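Lovastatin nonaketide synthase, polyketide synthase component (Aspergillus terreus, PDB 7CPX) builds the dihydromonacolin L nonaketide of lovastatin biosynthesis from malonyl-CoA, using S-adenosyl-L-methionine and NADPH, as a multidomain iterative polyketide synthase, a homodimer that acts in complex with lovC. Local coordinates at residues F2289-I2295 with A2328-G2334. The protein carries 2 engineered substitutions. Sequence-based numbering, arbitrary orientation.
Sequences FVMFSSI and ASTIDIG
Two neighbouring parallel strands of the Rossmann-type ketoreductase domain meet here, 2289-2294 and 2329-2333, and their C-terminal ends reach the NADP pocket, to which F2292, S2293, S2294, I2295, I2333 and G2334 belong. The backbones alternate as donors and acceptors: S2329 N bonds to F2289 O and M2291 N to S2329 O, both at 3.0 Å. I2331 N to M2291 O and S2293 N to I2331 O are weak bonds. The same parallel pattern continues toward the pocket, where I2333 N donates to S2293 O and I2295 N to I2333 O. V2290, F2292, I2331 and I2333 project from one face of the sheet. I2331 CD1 sits over the centre of the F2292 ring in a CH-pi contact, 3.5 Å from the centroid and 3° off the ring normal. A chi1 of 51°, with CG1 lying between the backbone N and the carbonyl carbon, and an extended chi2 carry this methyl over the ring. The same methyl meets V2290 CG1 at 3.9 Å, where the two side chains cross nearly at right angles. I2333 CD1 approaches F2292 CD2 obliquely. On the M2291 and T2330 face, T2330 CG2 packs against M2291 CB at 3.8 Å, and S2293 OG lies beside T2330 CB while hydrogen-bonding to N2311 O. Helix 2305-2323, part of the crossover joining the two strands, covers M2291 through A2318, whereas helix 2363-2385 packs on V2290, I2331 and I2333 from the other face. Strand 2236-2241 flanks 2289-2294, and strand 2400-2402 continues the sheet beyond 2329-2333.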
loop_
_atom_site.group_PDB
_atom_site.type_symbol
_atom_site.label_atom_id
_atom_site.label_comp_id
_atom_site.label_asym_id
_atom_site.label_seq_id
_atom_site.Cartn_x
_atom_site.Cartn_y
_atom_site.Cartn_z
ATOM N N PHE A 2289 5.887 3.118 -65.070
ATOM C CA PHE A 2289 6.340 1.835 -65.608
ATOM C C PHE A 2289 7.574 1.462 -64.792
ATOM O O PHE A 2289 8.708 1.754 -65.178
ATOM C CB PHE A 2289 6.632 1.924 -67.107
ATOM C CG PHE A 2289 6.686 0.586 -67.803
ATOM C CD1 PHE A 2289 7.119 -0.549 -67.138
ATOM C CD2 PHE A 2289 6.302 0.470 -69.126
ATOM C CE1 PHE A 2289 7.168 -1.770 -67.781
ATOM C CE2 PHE A 2289 6.348 -0.750 -69.774
ATOM C CZ PHE A 2289 6.781 -1.871 -69.100
ATOM N N VAL A 2290 7.344 0.814 -63.657
ATOM C CA VAL A 2290 8.414 0.440 -62.743
ATOM C C VAL A 2290 8.906 -0.948 -63.124
ATOM O O VAL A 2290 8.143 -1.919 -63.091
ATOM C CB VAL A 2290 7.938 0.470 -61.284
ATOM C CG1 VAL A 2290 9.065 0.062 -60.357
ATOM C CG2 VAL A 2290 7.428 1.850 -60.923
ATOM N N MET A 2291 10.182 -1.041 -63.481
ATOM C CA MET A 2291 10.818 -2.301 -63.836
ATOM C C MET A 2291 11.738 -2.709 -62.695
ATOM O O MET A 2291 12.685 -1.988 -62.366
ATOM C CB MET A 2291 11.586 -2.165 -65.150
ATOM C CG MET A 2291 10.723 -2.382 -66.382
ATOM S SD MET A 2291 11.342 -1.512 -67.833
ATOM C CE MET A 2291 10.753 0.145 -67.498
ATOM N N PHE A 2292 11.456 -3.864 -62.098
ATOM C CA PHE A 2292 12.143 -4.314 -60.889
ATOM C C PHE A 2292 13.523 -4.829 -61.265
ATOM O O PHE A 2292 13.707 -5.995 -61.617
ATOM C CB PHE A 2292 11.324 -5.383 -60.177
ATOM C CG PHE A 2292 10.183 -4.834 -59.372
ATOM C CD1 PHE A 2292 9.271 -3.963 -59.939
ATOM C CD2 PHE A 2292 10.017 -5.199 -58.050
ATOM C CE1 PHE A 2292 8.223 -3.459 -59.200
ATOM C CE2 PHE A 2292 8.970 -4.701 -57.305
ATOM C CZ PHE A 2292 8.070 -3.830 -57.880
ATOM N N SER A 2293 14.507 -3.942 -61.185
ATOM C CA SER A 2293 15.891 -4.325 -61.392
ATOM C C SER A 2293 16.515 -4.776 -60.076
ATOM O O SER A 2293 16.031 -4.465 -58.985
ATOM C CB SER A 2293 16.690 -3.160 -61.973
ATOM O OG SER A 2293 16.180 -2.769 -63.235
ATOM N N SER A 2294 17.603 -5.526 -60.192
ATOM C CA SER A 2294 18.376 -5.955 -59.038
ATOM C C SER A 2294 19.609 -5.077 -58.897
ATOM O O SER A 2294 20.141 -4.556 -59.880
ATOM C CB SER A 2294 18.788 -7.422 -59.167
ATOM O OG SER A 2294 19.697 -7.783 -58.142
ATOM N N ILE A 2295 20.062 -4.914 -57.651
ATOM C CA ILE A 2295 21.224 -4.076 -57.399
ATOM C C ILE A 2295 22.443 -4.602 -58.136
ATOM O O ILE A 2295 23.394 -3.851 -58.378
ATOM C CB ILE A 2295 21.494 -3.974 -55.884
ATOM C CG1 ILE A 2295 22.512 -2.871 -55.596
ATOM C CG2 ILE A 2295 21.997 -5.300 -55.344
ATOM C CD1 ILE A 2295 22.103 -1.513 -56.120
ATOM N N ALA A 2328 8.146 6.151 -66.490
ATOM C CA ALA A 2328 8.905 4.922 -66.312
ATOM C C ALA A 2328 9.961 5.161 -65.247
ATOM O O ALA A 2328 10.293 6.304 -64.923
ATOM C CB ALA A 2328 9.555 4.464 -67.620
ATOM N N SER A 2329 10.486 4.064 -64.711
ATOM C CA SER A 2329 11.525 4.112 -63.692
ATOM C C SER A 2329 11.951 2.680 -63.400
ATOM O O SER A 2329 11.283 1.720 -63.795
ATOM C CB SER A 2329 11.044 4.805 -62.417
ATOM O OG SER A 2329 9.894 4.161 -61.898
ATOM N N THR A 2330 13.077 2.550 -62.707
ATOM C CA THR A 2330 13.582 1.260 -62.270
ATOM C C THR A 2330 14.005 1.349 -60.815
ATOM O O THR A 2330 14.414 2.408 -60.331
ATOM C CB THR A 2330 14.768 0.792 -63.117
ATOM O OG1 THR A 2330 15.763 1.823 -63.164
ATOM C CG2 THR A 2330 14.318 0.458 -64.521
ATOM N N ILE A 2331 13.901 0.221 -60.122
ATOM C CA ILE A 2331 14.320 0.095 -58.734
ATOM C C ILE A 2331 15.361 -1.010 -58.686
ATOM O O ILE A 2331 15.053 -2.175 -58.964
ATOM C CB ILE A 2331 13.139 -0.206 -57.802
ATOM C CG1 ILE A 2331 12.323 -1.397 -58.316
ATOM C CG2 ILE A 2331 12.249 1.004 -57.694
ATOM C CD1 ILE A 2331 11.092 -1.694 -57.492
ATOM N N ASP A 2332 16.599 -0.650 -58.351
ATOM C CA ASP A 2332 17.682 -1.625 -58.264
ATOM C C ASP A 2332 17.653 -2.214 -56.860
ATOM O O ASP A 2332 18.340 -1.769 -55.938
ATOM C CB ASP A 2332 19.017 -0.975 -58.592
ATOM C CG ASP A 2332 18.949 -0.111 -59.835
ATOM O OD1 ASP A 2332 18.478 1.041 -59.734
ATOM O OD2 ASP A 2332 19.354 -0.588 -60.915
ATOM N N ILE A 2333 16.827 -3.236 -56.704
ATOM C CA ILE A 2333 16.538 -3.802 -55.393
ATOM C C ILE A 2333 17.698 -4.672 -54.938
ATOM O O ILE A 2333 18.359 -5.344 -55.738
ATOM C CB ILE A 2333 15.226 -4.607 -55.434
ATOM C CG1 ILE A 2333 14.080 -3.755 -55.981
ATOM C CG2 ILE A 2333 14.876 -5.100 -54.045
ATOM C CD1 ILE A 2333 12.960 -4.572 -56.570
ATOM N N GLY A 2334 17.949 -4.658 -53.633
ATOM C CA GLY A 2334 18.903 -5.568 -53.038
ATOM C C GLY A 2334 18.271 -6.913 -52.761
ATOM O O GLY A 2334 17.436 -7.384 -53.539
#